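Local atomic coordinates of aromatic-amino-acid aminotransferase (Burkholderia pseudomallei, PDB entry 4F4E), a protein that probably transfers amino groups between aromatic amino acids such as tyrosine and 2-oxoglutarate, using a covalently bound pyridoxal phosphate, as a homodimer. Residues 59-71 / 329-341. Residues are numbered along the deposited sequence; the frame is centred on the assembly and turned at random. Where two conformers were deposited one is given.
Sequences YTNEDGKIPLLRA and SWVQELGEMRDRI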
ATOM      1  N   TYR A  59      -9.463  15.224  12.263  1.00 12.69           N
ATOM      2  CA  TYR A  59     -10.037  16.559  12.376  1.00 13.17           C
ATOM      3  C   TYR A  59     -11.437  16.535  11.771  1.00 13.33           C
ATOM      4  O   TYR A  59     -11.603  16.101  10.641  1.00 13.55           O
ATOM      5  CB  TYR A  59      -9.188  17.558  11.612  1.00 13.22           C
ATOM      6  CG  TYR A  59      -9.693  18.985  11.641  1.00 13.67           C
ATOM      7  CD1 TYR A  59     -10.717  19.402  10.780  1.00 14.32           C
ATOM      8  CD2 TYR A  59      -9.151  19.915  12.493  1.00 13.67           C
ATOM      9  CE1 TYR A  59     -11.159  20.699  10.796  1.00 14.80           C
ATOM     10  CE2 TYR A  59      -9.611  21.233  12.512  1.00 13.81           C
ATOM     11  CZ  TYR A  59     -10.590  21.609  11.671  1.00 14.33           C
ATOM     12  OH  TYR A  59     -11.060  22.906  11.682  1.00 14.19           O
ATOM     13  N   THR A  60     -12.425  16.961  12.540  1.00 14.21           N
ATOM     14  CA  THR A  60     -13.835  16.982  12.066  1.00 15.16           C
ATOM     15  C   THR A  60     -14.363  18.398  12.045  1.00 17.16           C
ATOM     16  O   THR A  60     -13.776  19.302  12.669  1.00 17.71           O
ATOM     17  CB  THR A  60     -14.746  16.219  13.024  1.00 14.93           C
ATOM     18  OG1 THR A  60     -14.584  16.753  14.359  1.00 14.21           O
ATOM     19  CG2 THR A  60     -14.434  14.679  13.024  1.00 15.44           C
ATOM     20  N   ASN A  61     -15.505  18.522  11.350  1.00 19.64           N
ATOM     21  CA  ASN A  61     -16.357  19.732  11.297  1.00 21.67           C
ATOM     22  C   ASN A  61     -17.488  19.625  12.346  1.00 22.41           C
ATOM     23  O   ASN A  61     -17.579  18.625  13.089  1.00 21.92           O
ATOM     24  CB  ASN A  61     -16.930  19.909   9.859  1.00 20.14           C
ATOM     25  CG  ASN A  61     -17.870  18.772   9.471  1.00 22.67           C
ATOM     26  OD1 ASN A  61     -18.367  18.046  10.340  1.00 21.04           O
ATOM     27  ND2 ASN A  61     -18.062  18.553   8.145  1.00 23.99           N
ATOM     28  N   GLU A  62     -18.390  20.598  12.367  1.00 27.31           N
ATOM     29  CA  GLU A  62     -19.305  20.695  13.513  1.00 28.40           C
ATOM     30  C   GLU A  62     -20.336  19.572  13.493  1.00 28.62           C
ATOM     31  O   GLU A  62     -20.947  19.271  14.549  1.00 26.04           O
ATOM     32  CB  GLU A  62     -19.964  22.069  13.603  1.00 32.32           C
ATOM     33  CG  GLU A  62     -18.991  23.228  13.414  1.00 35.75           C
ATOM     34  CD  GLU A  62     -19.039  24.312  14.521  1.00 39.17           C
ATOM     35  OE1 GLU A  62     -18.062  25.083  14.663  1.00 36.80           O
ATOM     36  OE2 GLU A  62     -20.021  24.379  15.289  1.00 44.34           O
ATOM     37  N   ASP A  63     -20.476  18.908  12.328  1.00 24.79           N
ATOM     38  CA  ASP A  63     -21.418  17.782  12.214  1.00 26.10           C
ATOM     39  C   ASP A  63     -20.786  16.453  12.577  1.00 26.24           C
ATOM     40  O   ASP A  63     -21.419  15.386  12.461  1.00 26.29           O
ATOM     41  CB  ASP A  63     -22.057  17.734  10.820  1.00 25.97           C
ATOM     42  CG  ASP A  63     -22.946  18.925  10.550  1.00 29.07           C
ATOM     43  OD1 ASP A  63     -23.659  19.333  11.484  1.00 28.64           O
ATOM     44  OD2 ASP A  63     -22.961  19.443   9.405  1.00 29.96           O
ATOM     45  N   GLY A  64     -19.543  16.535  13.065  1.00 26.53           N
ATOM     46  CA  GLY A  64     -18.758  15.380  13.421  1.00 25.22           C
ATOM     47  C   GLY A  64     -18.200  14.650  12.226  1.00 24.28           C
ATOM     48  O   GLY A  64     -17.822  13.475  12.358  1.00 23.68           O
ATOM     49  N   LYS A  65     -18.158  15.325  11.079  1.00 22.66           N
ATOM     50  CA  LYS A  65     -17.710  14.711   9.804  1.00 20.89           C
ATOM     51  C   LYS A  65     -16.346  15.314   9.277  1.00 18.59           C
ATOM     52  O   LYS A  65     -15.905  16.377   9.629  1.00 19.99           O
ATOM     53  CB  LYS A  65     -18.818  14.816   8.705  1.00 22.36           C
ATOM     54  CG  LYS A  65     -20.248  14.454   9.130  1.00 23.02           C
ATOM     55  CD  LYS A  65     -20.308  12.958   9.480  1.00 24.88           C
ATOM     56  CE  LYS A  65     -21.726  12.437   9.454  1.00 27.14           C
ATOM     57  NZ  LYS A  65     -21.735  11.034   9.967  1.00 29.88           N
ATOM     58  N   ILE A  66     -15.697  14.603   8.383  1.00 17.00           N
ATOM     59  CA  ILE A  66     -14.384  15.038   7.856  1.00 15.22           C
ATOM     60  C   ILE A  66     -14.530  15.999   6.684  1.00 14.50           C
ATOM     61  O   ILE A  66     -15.269  15.728   5.733  1.00 14.86           O
ATOM     62  CB  ILE A  66     -13.591  13.803   7.449  1.00 14.61           C
ATOM     63  CG1 ILE A  66     -13.235  13.026   8.705  1.00 15.17           C
ATOM     64  CG2 ILE A  66     -12.331  14.164   6.648  1.00 13.95           C
ATOM     65  CD1 ILE A  66     -12.939  11.602   8.449  1.00 15.26           C
ATOM     66  N   PRO A  67     -13.848  17.130   6.729  1.00 14.15           N
ATOM     67  CA  PRO A  67     -13.956  18.055   5.638  1.00 13.88           C
ATOM     68  C   PRO A  67     -13.247  17.618   4.366  1.00 13.07           C
ATOM     69  O   PRO A  67     -12.185  16.978   4.405  1.00 12.20           O
ATOM     70  CB  PRO A  67     -13.272  19.306   6.179  1.00 14.81           C
ATOM     71  CG  PRO A  67     -12.141  18.730   6.988  1.00 15.23           C
ATOM     72  CD  PRO A  67     -12.796  17.541   7.679  1.00 14.90           C
ATOM     73  N   LEU A  68     -13.816  17.993   3.235  1.00 12.47           N
ATOM     74  CA  LEU A  68     -13.087  17.887   1.967  1.00 12.36           C
ATOM     75  C   LEU A  68     -12.513  19.246   1.667  1.00 12.64           C
ATOM     76  O   LEU A  68     -13.281  20.216   1.412  1.00 12.84           O
ATOM     77  CB  LEU A  68     -14.018  17.458   0.819  1.00 12.24           C
ATOM     78  CG  LEU A  68     -13.420  17.304  -0.586  1.00 12.09           C
ATOM     79  CD1 LEU A  68     -12.319  16.267  -0.596  1.00 12.09           C
ATOM     80  CD2 LEU A  68     -14.495  16.983  -1.655  1.00 12.11           C
ATOM     81  N   LEU A  69     -11.176  19.346   1.641  1.00 11.95           N
ATOM     82  CA  LEU A  69     -10.563  20.656   1.444  1.00 12.60           C
ATOM     83  C   LEU A  69     -10.876  21.244   0.078  1.00 12.53           C
ATOM     84  O   LEU A  69     -10.941  20.503  -0.898  1.00 12.11           O
ATOM     85  CB  LEU A  69      -9.043  20.627   1.608  1.00 13.22           C
ATOM     86  CG  LEU A  69      -8.475  20.109   2.920  1.00 13.80           C
ATOM     87  CD1 LEU A  69      -7.011  20.553   2.912  1.00 14.72           C
ATOM     88  CD2 LEU A  69      -9.155  20.573   4.223  1.00 14.72           C
ATOM     89  N   ARG A  70     -10.993  22.569  -0.005  1.00 13.21           N
ATOM     90  CA  ARG A  70     -11.339  23.235  -1.237  1.00 14.03           C
ATOM     91  C   ARG A  70     -10.299  22.966  -2.332  1.00 13.81           C
ATOM     92  O   ARG A  70     -10.639  22.698  -3.479  1.00 13.27           O
ATOM     93  CB  ARG A  70     -11.529  24.746  -1.020  1.00 15.36           C
ATOM     94  CG  ARG A  70     -12.638  25.054  -0.024  1.00 16.44           C
ATOM     95  CD  ARG A  70     -12.758  26.551   0.235  1.00 18.10           C
ATOM     96  NE  ARG A  70     -11.802  27.105   1.213  1.00 17.52           N
ATOM     97  CZ  ARG A  70     -11.922  27.079   2.532  1.00 18.73           C
ATOM     98  NH1 ARG A  70     -12.976  26.533   3.103  1.00 19.53           N
ATOM     99  NH2 ARG A  70     -10.998  27.682   3.312  1.00 20.35           N
ATOM    100  N   ALA A  71      -9.017  23.013  -1.963  1.00 13.21           N
ATOM    101  CA  ALA A  71      -7.952  22.797  -2.918  1.00 12.79           C
ATOM    102  C   ALA A  71      -7.980  21.369  -3.468  1.00 12.15           C
ATOM    103  O   ALA A  71      -7.707  21.150  -4.622  1.00 12.77           O
ATOM    104  CB  ALA A  71      -6.599  23.114  -2.291  1.00 12.74           C
ATOM    105  N   SER A 329      -4.738  28.251  -1.554  1.00 13.58           N
ATOM    106  CA  SER A 329      -6.005  27.833  -0.976  1.00 13.43           C
ATOM    107  C   SER A 329      -5.765  26.792   0.133  1.00 12.71           C
ATOM    108  O   SER A 329      -6.350  26.868   1.204  1.00 12.65           O
ATOM    109  CB  SER A 329      -6.915  27.229  -2.081  1.00 13.69           C
ATOM    110  OG  SER A 329      -8.032  26.574  -1.513  1.00 13.73           O
ATOM    111  N   TRP A 330      -4.903  25.807  -0.160  1.00 11.91           N
ATOM    112  CA  TRP A 330      -4.511  24.811   0.838  1.00 11.29           C
ATOM    113  C   TRP A 330      -3.926  25.461   2.100  1.00 11.26           C
ATOM    114  O   TRP A 330      -4.341  25.142   3.229  1.00 10.99           O
ATOM    115  CB  TRP A 330      -3.528  23.867   0.189  1.00 10.85           C
ATOM    116  CG  TRP A 330      -2.917  22.953   1.183  1.00 10.59           C
ATOM    117  CD1 TRP A 330      -3.570  22.059   2.024  1.00 10.07           C
ATOM    118  CD2 TRP A 330      -1.516  22.848   1.486  1.00 10.40           C
ATOM    119  NE1 TRP A 330      -2.655  21.425   2.818  1.00 10.34           N
ATOM    120  CE2 TRP A 330      -1.397  21.852   2.534  1.00 10.03           C
ATOM    121  CE3 TRP A 330      -0.346  23.457   0.987  1.00 10.73           C
ATOM    122  CZ2 TRP A 330      -0.151  21.464   3.065  1.00 10.00           C
ATOM    123  CZ3 TRP A 330       0.897  23.068   1.539  1.00 10.45           C
ATOM    124  CH2 TRP A 330       0.987  22.099   2.558  1.00 10.07           C
ATOM    125  N   VAL A 331      -3.003  26.401   1.908  1.00 11.61           N
ATOM    126  CA  VAL A 331      -2.274  27.077   3.038  1.00 11.80           C
ATOM    127  C   VAL A 331      -3.306  27.788   3.908  1.00 12.47           C
ATOM    128  O   VAL A 331      -3.297  27.685   5.162  1.00 12.25           O
ATOM    129  CB  VAL A 331      -1.174  28.048   2.521  1.00 12.07           C
ATOM    130  CG1 VAL A 331      -0.673  28.939   3.634  1.00 12.24           C
ATOM    131  CG2 VAL A 331      -0.019  27.249   1.942  1.00 11.63           C
ATOM    132  N   GLN A 332      -4.252  28.442   3.248  1.00 13.37           N
ATOM    133  CA  GLN A 332      -5.264  29.174   3.965  1.00 15.08           C
ATOM    134  C   GLN A 332      -6.147  28.263   4.784  1.00 14.09           C
ATOM    135  O   GLN A 332      -6.387  28.510   5.973  1.00 13.66           O
ATOM    136  CB  GLN A 332      -6.109  29.999   2.993  1.00 17.60           C
ATOM    137  CG  GLN A 332      -7.198  30.833   3.659  1.00 20.96           C
ATOM    138  CD  GLN A 332      -7.834  31.783   2.665  1.00 23.46           C
ATOM    139  OE1 GLN A 332      -7.677  33.007   2.756  1.00 33.50           O
ATOM    140  NE2 GLN A 332      -8.517  31.234   1.693  1.00 25.85           N
ATOM    141  N   GLU A 333      -6.620  27.193   4.155  1.00 12.90           N
ATOM    142  CA  GLU A 333      -7.519  26.280   4.818  1.00 12.52           C
ATOM    143  C   GLU A 333      -6.848  25.492   5.965  1.00 11.44           C
ATOM    144  O   GLU A 333      -7.448  25.313   7.019  1.00 11.34           O
ATOM    145  CB  GLU A 333      -8.243  25.348   3.820  1.00 12.44           C
ATOM    146  CG  GLU A 333      -9.371  24.597   4.500  1.00 13.15           C
ATOM    147  CD  GLU A 333     -10.369  23.930   3.565  1.00 14.29           C
ATOM    148  OE1 GLU A 333     -11.323  23.330   4.130  1.00 16.07           O
ATOM    149  OE2 GLU A 333     -10.213  23.959   2.324  1.00 14.61           O
ATOM    150  N   LEU A 334      -5.610  25.053   5.761  1.00 11.01           N
ATOM    151  CA  LEU A 334      -4.903  24.344   6.786  1.00 10.73           C
ATOM    152  C   LEU A 334      -4.668  25.294   7.975  1.00 10.95           C
ATOM    153  O   LEU A 334      -4.744  24.908   9.154  1.00 10.59           O
ATOM    154  CB  LEU A 334      -3.585  23.859   6.212  1.00 10.82           C
ATOM    155  CG  LEU A 334      -2.706  23.080   7.190  1.00 10.43           C
ATOM    156  CD1 LEU A 334      -3.450  21.936   7.889  1.00 10.16           C
ATOM    157  CD2 LEU A 334      -1.513  22.616   6.399  1.00 10.72           C
ATOM    158  N   GLY A 335      -4.448  26.566   7.662  1.00 11.50           N
ATOM    159  CA  GLY A 335      -4.312  27.580   8.710  1.00 11.88           C
ATOM    160  C   GLY A 335      -5.584  27.792   9.513  1.00 12.46           C
ATOM    161  O   GLY A 335      -5.536  28.000  10.731  1.00 11.97           O
ATOM    162  N   GLU A 336      -6.730  27.724   8.828  1.00 13.20           N
ATOM    163  CA  GLU A 336      -8.042  27.829   9.502  1.00 14.14           C
ATOM    164  C   GLU A 336      -8.248  26.614  10.440  1.00 13.44           C
ATOM    165  O   GLU A 336      -8.752  26.766  11.549  1.00 12.96           O
ATOM    166  CB  GLU A 336      -9.167  27.933   8.473  1.00 15.18           C
ATOM    167  CG  GLU A 336      -9.102  29.236   7.700  1.00 17.03           C
ATOM    168  CD  GLU A 336     -10.007  29.247   6.495  1.00 18.88           C
ATOM    169  OE1 GLU A 336     -10.518  28.167   6.112  1.00 20.59           O
ATOM    170  OE2 GLU A 336     -10.164  30.314   5.885  1.00 21.27           O
ATOM    171  N   MET A 337      -7.804  25.451  10.013  1.00 13.19           N
ATOM    172  CA  MET A 337      -7.880  24.265  10.850  1.00 13.30           C
ATOM    173  C   MET A 337      -6.950  24.365  12.079  1.00 13.40           C
ATOM    174  O   MET A 337      -7.391  24.106  13.220  1.00 13.61           O
ATOM    175  CB  MET A 337      -7.605  23.006  10.023  1.00 14.16           C
ATOM    176  CG  MET A 337      -8.605  22.802   8.906  1.00 14.97           C
ATOM    177  SD  MET A 337      -8.017  21.631   7.683  1.00 18.67           S
ATOM    178  CE  MET A 337      -7.974  20.153   8.587  1.00 14.93           C
ATOM    179  N   ARG A 338      -5.696  24.773  11.852  1.00 12.61           N
ATOM    180  CA  ARG A 338      -4.774  25.081  12.943  1.00 13.34           C
ATOM    181  C   ARG A 338      -5.426  26.047  13.932  1.00 13.26           C
ATOM    182  O   ARG A 338      -5.425  25.824  15.137  1.00 12.96           O
ATOM    183  CB  ARG A 338      -3.477  25.690  12.411  1.00 13.87           C
ATOM    184  CG  ARG A 338      -2.461  26.038  13.474  1.00 15.31           C
ATOM    185  CD  ARG A 338      -1.162  26.536  12.856  1.00 17.11           C
ATOM    186  NE  ARG A 338      -1.312  27.742  12.042  1.00 19.00           N
ATOM    187  CZ  ARG A 338      -1.190  27.805  10.697  1.00 20.81           C
ATOM    188  NH1 ARG A 338      -0.956  26.731   9.902  1.00 20.38           N
ATOM    189  NH2 ARG A 338      -1.276  28.989  10.132  1.00 20.78           N
ATOM    190  N   ASP A 339      -5.972  27.132  13.411  1.00 13.28           N
ATOM    191  CA  ASP A 339      -6.502  28.182  14.277  1.00 14.34           C
ATOM    192  C   ASP A 339      -7.773  27.742  15.000  1.00 13.64           C
ATOM    193  O   ASP A 339      -8.024  28.201  16.125  1.00 13.66           O
ATOM    194  CB  ASP A 339      -6.767  29.437  13.460  1.00 15.11           C
ATOM    195  CG  ASP A 339      -5.462  30.187  13.041  1.00 16.49           C
ATOM    196  OD1 ASP A 339      -4.342  29.968  13.550  1.00 16.90           O
ATOM    197  OD2 ASP A 339      -5.628  31.048  12.202  1.00 18.18           O
ATOM    198  N   ARG A 340      -8.598  26.897  14.374  1.00 12.99           N
ATOM    199  CA  ARG A 340      -9.823  26.439  15.059  0.50 13.12           C
ATOM    200  C   ARG A 340      -9.455  25.578  16.252  1.00 12.99           C
ATOM    201  O   ARG A 340     -10.026  25.727  17.313  1.00 13.46           O
ATOM    202  CB  ARG A 340     -10.797  25.677  14.167  0.50 12.79           C
ATOM    203  CG  ARG A 340     -12.158  25.573  14.841  0.50 12.92           C
ATOM    204  CD  ARG A 340     -12.964  24.416  14.323  0.50 12.74           C
ATOM    205  NE  ARG A 340     -12.380  23.139  14.691  0.50 12.36           N
ATOM    206  CZ  ARG A 340     -12.799  21.988  14.202  0.50 12.22           C
ATOM    207  NH1 ARG A 340     -13.807  21.973  13.311  0.50 11.88           N
ATOM    208  NH2 ARG A 340     -12.223  20.869  14.599  0.50 11.88           N
ATOM    209  N   ILE A 341      -8.466  24.707  16.096  1.00 12.30           N
ATOM    210  CA  ILE A 341      -7.993  23.911  17.221  1.00 11.93           C
ATOM    211  C   ILE A 341      -7.535  24.786  18.374  1.00 12.24           C
ATOM    212  O   ILE A 341      -7.847  24.515  19.522  1.00 11.76           O
ATOM    213  CB  ILE A 341      -6.881  22.906  16.810  1.00 11.38           C
ATOM    214  CG1 ILE A 341      -7.421  21.848  15.837  1.00 11.44           C
ATOM    215  CG2 ILE A 341      -6.254  22.262  18.061  1.00 11.20           C
ATOM    216  CD1 ILE A 341      -6.269  21.060  15.148  1.00 11.19           C
TER
HETATM  217  O   HOH W   1     -13.548  22.590   2.719  1.00 18.53           O
HETATM  218  O   HOH W   2      -8.897  28.286   1.153  1.00 19.35           O
HETATM  219  O   HOH W   3     -10.237  28.119  -1.535  1.00 26.33           O
HETATM  220  O   HOH W   4      -8.196  24.226   0.514  1.00 12.67           O
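The ring of Tyr-59 is packed between Arg-340 and Met-337. The Arg-340 guanidinium stacks nearly parallel to one face, shifted toward the hydroxyl end, centres 4.0 Å apart and planes at 10°. Met-337 CE sits over the opposite face, 3.8 Å from the ring centroid. Ile-341 CG1 meets the ring edge. NH1 and NH2 of Arg-340 both hydrogen-bond to Thr-60 O, at 2.7 and 2.9 Å, with the oxygen near the guanidinium plane. Leu-69 continues the apolar layer, with CD2 on Met-337 SD and CD1 at the edge of the Trp-330 ring. Trp-330 stacks on Phe-271, and its NE1 hydrogen-bonds to the carbonyl of Ser-270, the residue after Lys-269, which carries the pyridoxal phosphate.

Buried Glu-333 borders the looser, watered side. It extends with CG anti to the backbone N (chi1 -169°), and OE2 takes the N-H of Arg-70 at 2.8 Å, nearly straight at 168°. Its carboxylate stacks parallel on the Arg-70 guanidinium, a long salt bridge of charge alone. Farther out, Arg-70 NH2 reaches exposed Glu-336 OE1 at 2.9 Å in a salt bridge. One water joins Arg-70 NH2, Ser-329 O and Gln-332 NE2.

Glu-333 thus binds the first turn of helix 70-81 to helix 324-354. Arg-70 N and a water donate to OE2, and a water shared with Leu-68 O donates to OE1; with the Arg-70 charge they probably keep it ionised.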